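Side-chain contacts in putative mandelate racemase (PDB 2OX4), which binds magnesium and probably works as a dehydratase-type lyase of the enolase superfamily: residues E267-Y270 / G274-P277; I287-G292 / T298-I303; P277-R282 / A304-I309; L77-K80 / G84-G87; H330-I335 / C339-H344. One frame throughout, in Å; residues are numbered along the deposited sequence. Where two conformers were deposited one is given.

Interaction 1: E267-Y270 / G274-P277. With MG (magnesium ion), chain O.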
# COMPACT_ATOMS: atom_id res chain seq x y z
N GLU C 267 -23.28 5.54 15.77
CA GLU C 267 -24.11 4.96 16.83
C GLU C 267 -23.87 3.46 16.97
O GLU C 267 -24.15 2.89 18.02
CB GLU C 267 -25.59 5.26 16.63
CG GLU C 267 -26.22 4.53 15.45
CD GLU C 267 -27.55 5.14 15.09
OE1 GLU C 267 -27.54 6.18 14.39
OE2 GLU C 267 -28.58 4.60 15.53
N ARG C 268 -23.35 2.83 15.92
CA ARG C 268 -22.98 1.41 16.01
C ARG C 268 -21.46 1.18 15.88
O ARG C 268 -21.00 0.16 15.35
CB ARG C 268 -23.79 0.59 14.99
CG ARG C 268 -25.21 0.32 15.47
CD ARG C 268 -25.99 -0.49 14.45
NE ARG C 268 -26.45 0.36 13.35
CZ ARG C 268 -27.42 0.02 12.51
NH1 ARG C 268 -28.04 -1.16 12.65
NH2 ARG C 268 -27.78 0.86 11.55
N ILE C 269 -20.69 2.16 16.35
CA ILE C 269 -19.22 2.06 16.41
C ILE C 269 -18.82 2.46 17.83
O ILE C 269 -19.31 3.47 18.36
CB ILE C 269 -18.54 3.02 15.38
CG1 ILE C 269 -19.06 2.80 13.94
CG2 ILE C 269 -17.02 2.87 15.43
CD1 ILE C 269 -18.61 3.85 12.90
N TYR C 270 -17.96 1.67 18.46
CA TYR C 270 -17.74 1.82 19.91
C TYR C 270 -16.26 1.90 20.23
O TYR C 270 -15.47 1.11 19.71
CB TYR C 270 -18.38 0.66 20.69
CG TYR C 270 -19.68 0.21 20.09
CD1 TYR C 270 -20.82 1.02 20.18
CD2 TYR C 270 -19.77 -0.99 19.38
CE1 TYR C 270 -22.03 0.61 19.61
CE2 TYR C 270 -20.97 -1.41 18.81
CZ TYR C 270 -22.09 -0.59 18.93
OH TYR C 270 -23.28 -0.99 18.36
N GLY C 274 -13.02 1.17 17.80
CA GLY C 274 -14.05 1.11 16.76
C GLY C 274 -13.87 2.20 15.71
O GLY C 274 -13.98 1.94 14.50
N PHE C 275 -13.57 3.41 16.17
CA PHE C 275 -13.44 4.55 15.26
C PHE C 275 -12.15 4.58 14.46
O PHE C 275 -12.11 5.11 13.34
CB PHE C 275 -13.71 5.86 15.98
CG PHE C 275 -15.17 6.08 16.25
CD1 PHE C 275 -16.00 6.59 15.25
CD2 PHE C 275 -15.74 5.73 17.48
CE1 PHE C 275 -17.36 6.76 15.47
CE2 PHE C 275 -17.11 5.90 17.71
CZ PHE C 275 -17.92 6.42 16.70
N LEU C 276 -11.12 3.97 15.02
CA LEU C 276 -9.78 4.00 14.42
C LEU C 276 -9.72 3.70 12.90
O LEU C 276 -9.21 4.52 12.15
CB LEU C 276 -8.78 3.13 15.21
CG LEU C 276 -7.39 2.98 14.57
CD1 LEU C 276 -6.62 4.29 14.58
CD2 LEU C 276 -6.59 1.88 15.26
N PRO C 277 -10.26 2.54 12.45
CA PRO C 277 -10.16 2.24 11.03
C PRO C 277 -10.84 3.27 10.11
O PRO C 277 -10.34 3.53 9.03
CB PRO C 277 -10.88 0.89 10.91
CG PRO C 277 -11.69 0.77 12.12
CD PRO C 277 -10.91 1.44 13.18
MG MG O . -29.07 7.09 13.25
O HOH W 1 -30.69 5.77 14.34
O HOH W 2 -28.81 5.35 11.91
O HOH W 3 -29.77 8.48 14.65
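Ile-269 and Phe-275 meet at the C-terminal mouth of the TIM-barrel-like domain of this enolase-superfamily protein, where the loop after strand 263-265 turns into helix 271-280. The CG2 methyl of Ile-269 stands over the centre of the Phe-275 ring, 3.6 Å from the centroid and only 3° off the ring normal, a well-aimed CH-pi contact. It reaches that spot because CG2 lies anti to the backbone N of Ile-269, leaving CG1 beside the nitrogen. CB adds a second touch on the same face, 3.7 Å from Phe-275 CZ. The methyl is also pressed against the main chain, 3.2 Å from Gly-274 C. Phe-275 CE2 comes within 3.3 Å of Ile-269 O.

The backbones close the turn more loosely. Gly-274 N gives a weak hydrogen bond to Tyr-270 O, 3.1 Å long and bent to 125°, while Tyr-270 OH is held by Thr-89. Glu-267, at the other end of the loop, points into the metal site. Its CG sits between the backbone N and the carbonyl carbon (chi1 70°), and the extended chain delivers OE1 to the magnesium ion, which Glu-215 and Glu-241 also bind. Glu-267 OE2, hydrogen-bonded to Tyr-44 OH, also accepts from metal-bound water 1 at 2.7 Å.

Interaction 2: I287-G292 / T298-I303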
# COMPACT_ATOMS: atom_id res chain seq x y z
N ILE C 287 -18.57 12.12 12.84
CA ILE C 287 -18.74 10.92 13.65
C ILE C 287 -19.85 11.12 14.66
O ILE C 287 -20.05 12.23 15.17
CB ILE C 287 -17.45 10.49 14.38
CG1 ILE C 287 -16.86 11.66 15.18
CG2 ILE C 287 -16.43 9.88 13.38
CD1 ILE C 287 -15.95 11.21 16.31
N GLN C 288 -20.55 10.04 14.96
CA GLN C 288 -21.74 10.12 15.80
C GLN C 288 -21.72 9.14 16.96
O GLN C 288 -22.66 8.36 17.12
CB GLN C 288 -23.02 9.92 14.95
CG GLN C 288 -23.17 10.92 13.77
CD GLN C 288 -24.23 10.48 12.77
OE1 GLN C 288 -24.21 9.34 12.32
NE2 GLN C 288 -25.15 11.37 12.43
N PRO C 289 -20.66 9.18 17.81
CA PRO C 289 -20.64 8.24 18.93
C PRO C 289 -21.80 8.57 19.87
O PRO C 289 -22.19 9.75 19.99
CB PRO C 289 -19.31 8.56 19.62
CG PRO C 289 -19.00 9.94 19.24
CD PRO C 289 -19.53 10.12 17.86
N ASP C 290 -22.37 7.54 20.48
CA ASP C 290 -23.36 7.70 21.55
C ASP C 290 -22.62 7.61 22.88
O ASP C 290 -21.91 6.63 23.14
CB ASP C 290 -24.40 6.57 21.43
CG ASP C 290 -25.60 6.75 22.37
OD1 ASP C 290 -25.41 6.89 23.59
OD2 ASP C 290 -26.75 6.75 21.89
N LEU C 291 -22.79 8.61 23.74
CA LEU C 291 -22.20 8.55 25.10
C LEU C 291 -22.51 7.23 25.83
O LEU C 291 -21.66 6.70 26.52
CB LEU C 291 -22.67 9.73 25.96
CG LEU C 291 -21.90 11.05 25.94
CD1 LEU C 291 -22.54 11.97 26.95
CD2 LEU C 291 -20.45 10.86 26.31
N GLY C 292 -23.72 6.70 25.63
CA GLY C 292 -24.15 5.47 26.30
C GLY C 292 -23.73 4.15 25.67
O GLY C 292 -24.10 3.08 26.18
N THR C 298 -15.55 9.62 29.23
CA THR C 298 -14.10 9.37 29.18
C THR C 298 -13.68 9.01 27.76
O THR C 298 -12.72 9.58 27.20
CB THR C 298 -13.73 8.25 30.18
OG1 THR C 298 -14.01 8.71 31.51
CG2 THR C 298 -12.24 7.88 30.09
N GLU C 299 -14.42 8.09 27.15
CA GLU C 299 -14.06 7.60 25.82
C GLU C 299 -14.56 8.51 24.71
O GLU C 299 -13.88 8.67 23.69
CB GLU C 299 -14.56 6.16 25.63
CG GLU C 299 -13.94 5.43 24.43
CD GLU C 299 -12.52 4.95 24.68
OE1 GLU C 299 -11.94 5.24 25.74
OE2 GLU C 299 -11.98 4.24 23.80
N PHE C 300 -15.75 9.09 24.87
CA PHE C 300 -16.26 10.09 23.91
C PHE C 300 -15.20 11.15 23.65
O PHE C 300 -14.92 11.50 22.50
CB PHE C 300 -17.50 10.78 24.46
CG PHE C 300 -18.13 11.77 23.51
CD1 PHE C 300 -19.23 11.40 22.73
CD2 PHE C 300 -17.68 13.09 23.44
CE1 PHE C 300 -19.85 12.32 21.89
CE2 PHE C 300 -18.28 14.02 22.57
CZ PHE C 300 -19.36 13.63 21.80
N LYS C 301 -14.61 11.66 24.72
CA LYS C 301 -13.58 12.69 24.62
C LYS C 301 -12.38 12.20 23.81
O LYS C 301 -11.90 12.90 22.92
CB LYS C 301 -13.13 13.15 26.01
CG LYS C 301 -12.47 14.51 26.03
CD LYS C 301 -12.59 15.16 27.40
CE LYS C 301 -11.30 15.86 27.80
NZ LYS C 301 -10.93 16.93 26.82
N LYS C 302 -11.92 11.00 24.13
CA LYS C 302 -10.79 10.39 23.40
C LYS C 302 -11.09 10.20 21.91
O LYS C 302 -10.23 10.44 21.06
CB LYS C 302 -10.37 9.07 24.06
CG LYS C 302 -9.94 9.24 25.54
CD LYS C 302 -9.53 7.92 26.22
CE LYS C 302 -9.24 8.18 27.72
NZ LYS C 302 -8.84 6.93 28.44
N ILE C 303 -12.31 9.79 21.61
CA ILE C 303 -12.72 9.61 20.21
C ILE C 303 -12.77 10.96 19.50
O ILE C 303 -12.21 11.10 18.41
CB ILE C 303 -14.09 8.90 20.08
CG1 ILE C 303 -13.98 7.46 20.60
CG2 ILE C 303 -14.57 8.92 18.62
CD1 ILE C 303 -15.33 6.84 21.04
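The Phe-300 ring fits between Pro-289 and Leu-291, and about one helical turn on, Ile-303 meets Ile-287; together they pin the end of a barrel strand and the loop after it to helix 296-309. Strand 286-287 and helix 296-309, with strand 313-314 parallel to the first, form a beta-alpha-beta crossover of the TIM-barrel-like domain, and the short helix 291-294 intervenes on the way out.

Each partner is turned differently. Phe-300 has CG anti to its backbone N (chi1 -177°), which sends the ring from the helix toward the loop. Pro-289 crosses it at about a right angle and brings CG to within 3.7 Å of Phe-300 CE1. Leu-291 comes in on a slant nearer the root of the side chain, its CD2 methyl 3.5 Å from Phe-300 CB. At the rim, Pro-289 O lies in the plane of the ring, 4.0 Å from Phe-300 CE1. Ala-331 of helix 322-333 and Val-314 of the next strand also lie against the aromatic side chain.

For the second pair, CG1 of Ile-287 takes the crowded position between backbone N and carbonyl carbon (chi1 52°). That conformation carries CD1 toward the helix, where it meets Ile-303 CG2 at 3.5 Å.

No hydrogen bond spans the contact; the polar chemistry turns the other way. Asp-290 caps the short helix, with OD2 paired to His-317 ND1, while OD1 uses its anti lone pair to accept from Gly-292 N at 2.7 Å.

Interaction 3: P277-R282 / A304-I309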
# COMPACT_ATOMS: atom_id res chain seq x y z
N PRO C 277 -10.26 2.54 12.45
CA PRO C 277 -10.16 2.24 11.03
C PRO C 277 -10.84 3.27 10.11
O PRO C 277 -10.34 3.53 9.03
CB PRO C 277 -10.88 0.89 10.91
CG PRO C 277 -11.69 0.77 12.12
CD PRO C 277 -10.91 1.44 13.18
N PHE C 278 -11.97 3.83 10.56
CA PHE C 278 -12.70 4.84 9.79
C PHE C 278 -11.91 6.14 9.71
O PHE C 278 -11.96 6.84 8.70
CB PHE C 278 -14.07 5.10 10.43
CG PHE C 278 -14.99 3.92 10.37
CD1 PHE C 278 -15.75 3.66 9.22
CD2 PHE C 278 -15.09 3.06 11.45
CE1 PHE C 278 -16.59 2.55 9.15
CE2 PHE C 278 -15.94 1.94 11.39
CZ PHE C 278 -16.69 1.69 10.24
N LEU C 279 -11.18 6.44 10.78
CA LEU C 279 -10.29 7.60 10.80
C LEU C 279 -9.03 7.39 9.93
O LEU C 279 -8.66 8.27 9.15
CB LEU C 279 -9.92 7.94 12.25
CG LEU C 279 -11.07 8.45 13.14
CD1 LEU C 279 -10.57 8.75 14.53
CD2 LEU C 279 -11.78 9.68 12.55
N GLU C 280 -8.41 6.22 10.03
CA GLU C 280 -7.30 5.85 9.14
C GLU C 280 -7.68 5.96 7.66
O GLU C 280 -6.91 6.50 6.86
CB GLU C 280 -6.83 4.42 9.43
CG GLU C 280 -6.12 4.24 10.77
CD GLU C 280 -5.86 2.77 11.10
OE1 GLU C 280 -6.65 1.89 10.67
OE2 GLU C 280 -4.86 2.47 11.79
N ASP C 281 -8.87 5.49 7.30
CA ASP C 281 -9.36 5.57 5.92
C ASP C 281 -9.92 6.94 5.56
O ASP C 281 -10.24 7.20 4.39
CB ASP C 281 -10.49 4.57 5.70
CG ASP C 281 -10.01 3.13 5.70
OD1 ASP C 281 -10.87 2.25 5.83
OD2 ASP C 281 -8.79 2.88 5.57
N ARG C 282 -10.05 7.80 6.58
CA ARG C 282 -10.74 9.10 6.48
C ARG C 282 -12.13 9.00 5.80
O ARG C 282 -12.49 9.82 4.95
CB ARG C 282 -9.82 10.17 5.84
CG ARG C 282 -10.35 11.63 5.87
CD ARG C 282 -10.86 12.04 7.24
NE ARG C 282 -11.55 13.35 7.29
CZ ARG C 282 -12.73 13.61 6.73
NH1 ARG C 282 -13.29 14.81 6.91
NH2 ARG C 282 -13.37 12.70 6.00
N ALA C 304 -13.42 11.94 20.11
CA ALA C 304 -13.53 13.27 19.52
C ALA C 304 -12.14 13.92 19.31
O ALA C 304 -11.88 14.55 18.28
CB ALA C 304 -14.43 14.16 20.36
N ASP C 305 -11.24 13.74 20.28
CA ASP C 305 -9.89 14.32 20.19
C ASP C 305 -9.06 13.69 19.08
O ASP C 305 -8.35 14.39 18.36
CB ASP C 305 -9.16 14.19 21.52
CG ASP C 305 -9.83 14.98 22.64
OD1 ASP C 305 -10.67 15.88 22.37
OD2 ASP C 305 -9.52 14.67 23.82
N MET C 306 -9.15 12.37 18.93
CA MET C 306 -8.50 11.69 17.80
C MET C 306 -9.12 12.15 16.47
O MET C 306 -8.41 12.41 15.51
CB MET C 306 -8.60 10.17 17.97
CG MET C 306 -7.62 9.37 17.10
SD MET C 306 -7.44 7.64 17.61
CE MET C 306 -9.14 7.08 17.59
N ALA C 307 -10.45 12.26 16.44
CA ALA C 307 -11.15 12.64 15.20
C ALA C 307 -10.72 14.03 14.71
O ALA C 307 -10.63 14.26 13.52
CB ALA C 307 -12.67 12.60 15.40
N HIS C 308 -10.45 14.93 15.65
CA HIS C 308 -10.01 16.29 15.34
C HIS C 308 -8.75 16.35 14.46
O HIS C 308 -8.66 17.22 13.59
CB HIS C 308 -9.80 17.08 16.64
CG HIS C 308 -9.68 18.56 16.45
ND1 HIS C 308 -10.48 19.27 15.58
CD2 HIS C 308 -8.87 19.47 17.05
CE1 HIS C 308 -10.17 20.55 15.64
NE2 HIS C 308 -9.20 20.70 16.53
N ILE C 309 -7.81 15.41 14.68
CA ILE C 309 -6.55 15.31 13.91
C ILE C 309 -6.84 15.07 12.43
O ILE C 309 -6.04 15.41 11.56
CB ILE C 309 -5.68 14.10 14.40
CG1 ILE C 309 -5.45 14.19 15.91
CG2 ILE C 309 -4.34 14.07 13.69
CD1 ILE C 309 -5.22 15.58 16.36
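Leu-279 pushes its forked end between Met-306 and Ala-307, and nearly all of the contact between helices 271-280 and 296-309 at this level passes through it. With CG anti to the carbonyl carbon of Leu-279 (chi1 -67°), the fork is carried toward the other helix. Its methyls CD1 and CD2 both lie 4.0 Å from Ala-307 CA. CD1 alone also meets Met-306, 4.0 Å from its CG, while CD2 lies 4.2 Å from Ala-307 CB.

Met-306 starts out anti to its backbone N, runs extended and then bends at chi3, so that it passes Leu-279 on a slant. In the conformer described, its CE methyl comes 3.8 Å from Leu-279 CD1; a second conformer was also modelled, so this touch is the less certain one. The side chain also packs against Met-306 of a neighbouring subunit, which places it at an assembly interface as well as inside the barrel's helical shell. The small Ala-307 lets the backbones come close, with 6.7 Å between Leu-279 CA and Ala-307 CA.

At its C-terminal end, helix 271-280 closes in a Schellman motif, Arg-282 taking positive phi. The arginine then runs toward the end of the other helix: NE and NH1 bond to the carbonyls of Phe-310 and Glu-311, and NH2 makes a salt bridge with Asp-285.

Across the contact itself only aliphatic carbons meet, at van der Waals distance. With no directional bond, the seam rests on burial of hydrocarbon and on fit, consistent with Met-306 having two modelled conformers.

Interaction 4: L77-K80 / G84-G87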
# COMPACT_ATOMS: atom_id res chain seq x y z
N LEU C 77 -12.55 -2.32 33.76
CA LEU C 77 -13.65 -2.91 32.97
C LEU C 77 -13.21 -3.40 31.59
O LEU C 77 -13.73 -4.40 31.10
CB LEU C 77 -14.83 -1.95 32.88
CG LEU C 77 -15.47 -1.68 34.26
CD1 LEU C 77 -16.64 -0.71 34.14
CD2 LEU C 77 -15.92 -3.01 34.94
N PHE C 78 -12.23 -2.71 31.00
CA PHE C 78 -11.70 -3.09 29.68
C PHE C 78 -10.82 -4.36 29.80
O PHE C 78 -10.97 -5.29 29.00
CB PHE C 78 -10.92 -1.90 29.10
CG PHE C 78 -10.35 -2.13 27.71
CD1 PHE C 78 -11.13 -2.64 26.68
CD2 PHE C 78 -9.03 -1.78 27.43
CE1 PHE C 78 -10.59 -2.85 25.39
CE2 PHE C 78 -8.49 -1.97 26.15
CZ PHE C 78 -9.27 -2.50 25.14
N LYS C 79 -9.95 -4.40 30.82
CA LYS C 79 -8.85 -5.38 30.89
C LYS C 79 -9.10 -6.56 31.83
O LYS C 79 -8.44 -7.62 31.71
CB LYS C 79 -7.53 -4.70 31.27
CG LYS C 79 -6.96 -3.78 30.17
CD LYS C 79 -6.53 -4.57 28.93
CE LYS C 79 -5.82 -3.67 27.92
NZ LYS C 79 -4.61 -2.97 28.49
N LYS C 80 -10.02 -6.40 32.77
CA LYS C 80 -10.16 -7.38 33.85
C LYS C 80 -11.46 -8.19 33.81
O LYS C 80 -11.69 -9.05 34.67
CB LYS C 80 -9.97 -6.72 35.23
CG LYS C 80 -8.56 -6.14 35.45
CD LYS C 80 -7.50 -7.22 35.32
CE LYS C 80 -6.17 -6.78 35.90
NZ LYS C 80 -5.16 -7.88 35.76
N GLY C 84 -14.14 -7.45 27.91
CA GLY C 84 -13.74 -6.07 27.55
C GLY C 84 -12.83 -6.04 26.33
O GLY C 84 -13.04 -5.26 25.40
N GLN C 85 -11.85 -6.94 26.31
CA GLN C 85 -10.84 -6.93 25.25
C GLN C 85 -11.34 -7.51 23.93
O GLN C 85 -10.69 -7.34 22.90
CB GLN C 85 -9.57 -7.64 25.70
CG GLN C 85 -8.74 -6.86 26.68
CD GLN C 85 -7.74 -7.74 27.40
OE1 GLN C 85 -8.05 -8.36 28.43
NE2 GLN C 85 -6.52 -7.80 26.87
N GLY C 86 -12.51 -8.14 23.95
CA GLY C 86 -13.19 -8.57 22.72
C GLY C 86 -14.14 -7.51 22.16
O GLY C 86 -14.48 -7.53 20.98
N GLY C 87 -14.55 -6.58 23.02
CA GLY C 87 -15.39 -5.47 22.59
C GLY C 87 -16.86 -5.81 22.36
O GLY C 87 -17.31 -6.95 22.58
O HOH W 4 -10.71 -7.97 29.50
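Gly-84 is pressed against the end of helix 70-79 in the tight half of this contact. Its CA lies 3.2 Å from Phe-78 O, a CA-H...O contact bent to 134°, and Phe-78 CA and Gly-84 CA are only 4.2 Å apart. Phe-78, with CG anti to its backbone N, swings its ring alongside the same glycine. CE1 approaches Gly-84 O obliquely, at 3.4 Å.

On the looser side two long chains and a water do the joining. The Lys-79 chain, bent at chi2, crosses Gln-85 at about a right angle, with Lys-79 CD 3.7 Å from Gln-85 CD. Water 4 donates to Phe-78 O at 2.7 Å and to Gln-85 OE1 at 2.9 Å, linking segments that share no direct hydrogen bond. The polar tips serve the interface: Gln-85 NE2 bonds to Thr-245 OG1 and Gly-218 O of a neighbouring subunit. Lys-79 NZ pairs with Glu-75 and with Glu-184 of that same neighbour, while the exposed Lys-80 takes no part.

This is the loop between helices 70-79 and 89-110 in the N-terminal domain characteristic of the mandelate racemase family, used here to join two subunits.

Interaction 5: H330-I335 / C339-H344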
# COMPACT_ATOMS: atom_id res chain seq x y z
N HIS C 330 -23.14 18.29 27.76
CA HIS C 330 -21.85 18.52 28.41
C HIS C 330 -20.69 18.07 27.53
O HIS C 330 -19.73 18.82 27.34
CB HIS C 330 -21.79 17.81 29.76
CG HIS C 330 -22.72 18.40 30.78
ND1 HIS C 330 -22.37 19.47 31.57
CD2 HIS C 330 -23.99 18.08 31.12
CE1 HIS C 330 -23.38 19.78 32.37
NE2 HIS C 330 -24.38 18.94 32.11
N ALA C 331 -20.81 16.86 26.99
CA ALA C 331 -19.76 16.28 26.13
C ALA C 331 -19.52 17.18 24.90
O ALA C 331 -18.38 17.50 24.57
CB ALA C 331 -20.14 14.86 25.69
N GLU C 332 -20.60 17.61 24.27
CA GLU C 332 -20.52 18.39 23.05
C GLU C 332 -20.03 19.82 23.23
O GLU C 332 -19.28 20.33 22.39
CB GLU C 332 -21.87 18.41 22.34
CG GLU C 332 -22.23 17.06 21.72
CD GLU C 332 -23.63 17.07 21.12
OE1 GLU C 332 -24.54 17.70 21.71
OE2 GLU C 332 -23.82 16.45 20.06
N ILE C 333 -20.45 20.48 24.31
CA ILE C 333 -20.01 21.86 24.53
C ILE C 333 -18.51 21.91 24.86
O ILE C 333 -17.86 22.92 24.62
CB ILE C 333 -20.86 22.59 25.61
CG1 ILE C 333 -20.82 24.11 25.38
CG2 ILE C 333 -20.42 22.23 27.02
CD1 ILE C 333 -22.13 24.80 25.66
N ALA C 334 -17.97 20.80 25.37
CA ALA C 334 -16.57 20.75 25.80
C ALA C 334 -15.56 20.39 24.69
O ALA C 334 -14.35 20.34 24.95
CB ALA C 334 -16.39 19.79 26.96
N ILE C 335 -16.03 20.13 23.47
CA ILE C 335 -15.10 19.76 22.38
C ILE C 335 -15.04 20.87 21.32
O ILE C 335 -16.06 21.51 21.05
CB ILE C 335 -15.47 18.38 21.71
CG1 ILE C 335 -16.90 18.40 21.14
CG2 ILE C 335 -15.27 17.21 22.71
CD1 ILE C 335 -17.23 17.19 20.22
N CYS C 339 -20.17 19.55 15.47
CA CYS C 339 -20.91 19.86 14.25
C CYS C 339 -22.32 20.42 14.57
O CYS C 339 -22.63 21.58 14.26
CB CYS C 339 -21.05 18.59 13.38
SG CYS C 339 -22.04 18.86 11.89
N ILE C 340 -23.14 19.60 15.21
CA ILE C 340 -24.58 19.89 15.38
C ILE C 340 -25.13 18.88 16.41
O ILE C 340 -24.52 17.82 16.63
CB ILE C 340 -25.34 19.82 14.03
CG1 ILE C 340 -26.73 20.48 14.14
CG2 ILE C 340 -25.39 18.39 13.46
CD1 ILE C 340 -27.42 20.67 12.80
N HIS C 341 -26.22 19.24 17.07
CA HIS C 341 -26.83 18.36 18.08
C HIS C 341 -28.13 17.72 17.57
O HIS C 341 -28.98 18.39 16.99
CB HIS C 341 -27.09 19.13 19.39
CG HIS C 341 -27.74 18.29 20.45
ND1 HIS C 341 -27.03 17.59 21.39
CD2 HIS C 341 -29.05 18.02 20.68
CE1 HIS C 341 -27.86 16.93 22.17
NE2 HIS C 341 -29.09 17.17 21.77
N GLU C 342 -28.27 16.42 17.79
CA GLU C 342 -29.45 15.68 17.39
C GLU C 342 -30.52 15.79 18.46
O GLU C 342 -30.30 15.39 19.62
CB GLU C 342 -29.12 14.20 17.20
CG GLU C 342 -30.34 13.37 16.87
CD GLU C 342 -30.03 11.91 16.59
OE1 GLU C 342 -29.00 11.39 17.09
OE2 GLU C 342 -30.83 11.29 15.88
N HIS C 343 -31.69 16.31 18.09
CA HIS C 343 -32.80 16.31 19.04
C HIS C 343 -33.92 15.40 18.54
O HIS C 343 -34.60 15.71 17.56
CB HIS C 343 -33.31 17.73 19.32
CG HIS C 343 -34.31 17.79 20.43
ND1 HIS C 343 -34.05 17.32 21.70
CD2 HIS C 343 -35.59 18.26 20.45
CE1 HIS C 343 -35.12 17.49 22.46
NE2 HIS C 343 -36.07 18.05 21.72
N HIS C 344 -34.06 14.26 19.22
CA HIS C 344 -34.85 13.14 18.72
C HIS C 344 -36.31 13.38 19.04
O HIS C 344 -36.65 13.89 20.11
CB HIS C 344 -34.38 11.82 19.33
CG HIS C 344 -34.77 10.61 18.53
ND1 HIS C 344 -36.07 10.18 18.41
CD2 HIS C 344 -34.01 9.73 17.84
CE1 HIS C 344 -36.11 9.09 17.66
NE2 HIS C 344 -34.87 8.80 17.30
O HOH W 5 -26.31 15.31 19.44
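A remarkably short bond, 2.5 Å from His-341 ND1 to Glu-332 OE1, carries almost the whole contact; that is less than usual for N-H...O and may partly reflect coordinate error. It is nearly straight at 173°. The carboxylate oxygen sits at the edge of the imidazole, 4° out of the ring plane, and accepts through its syn lone pair. The two flat groups are nonetheless far from coplanar: carboxylate and ring are turned 72° against each other. With CG anti to its carbonyl carbon, the extended Glu-332 chain carries its carboxylate across to the ring edge.

The loop linking the two segments leads from helix 322-333 into strand 341-344, which lies parallel to strand 126-131 and so helps close the sheet of the TIM-barrel-like C-terminal domain. The bond therefore ties the last strand of the barrel back to the helix preceding it.

The other polar atoms of this buried pair are taken up too. Glu-332 OE2 accepts from Ala-316 N and from water 5, the latter at 2.8 Å. That water also accepts from Glu-342 N at 2.8 Å, and it hovers over one face of the His-341 ring, toward the rim. On the far side of the imidazole, NE2 is hydrogen-bonded to Glu-325 OE2. Two carboxylates at one ring would be expected to stabilise a positive charge on it. Glu-325 OE2 also has His-343 ND1 as a partner.

In the fold
Interactions 1, 2, 3 and 5 belong to the barrel; interaction 4 lies in the N-terminal domain. Interaction 1 contains a magnesium ligand, and interaction 2 is beside it: Phe-275 CD2 touches Ile-303 CG2 at 3.6 Å, and the Pro-289 side chain is about 11 Å from the metal. Interactions 1 and 3 share helix 271-280, and Ile-269 CD1 from the loop before it touches Phe-278 CE2 at 3.6 Å. Helix 296-309 joins interactions 2 and 3, and Phe-300 CE2 meets Ala-331 CB of interaction 5 at 3.7 Å. Interaction 4 touches none of these within the chain, its centre about 16 Å from that of interaction 1, yet its Gln-85 packs on Arg-268 of a neighbouring subunit.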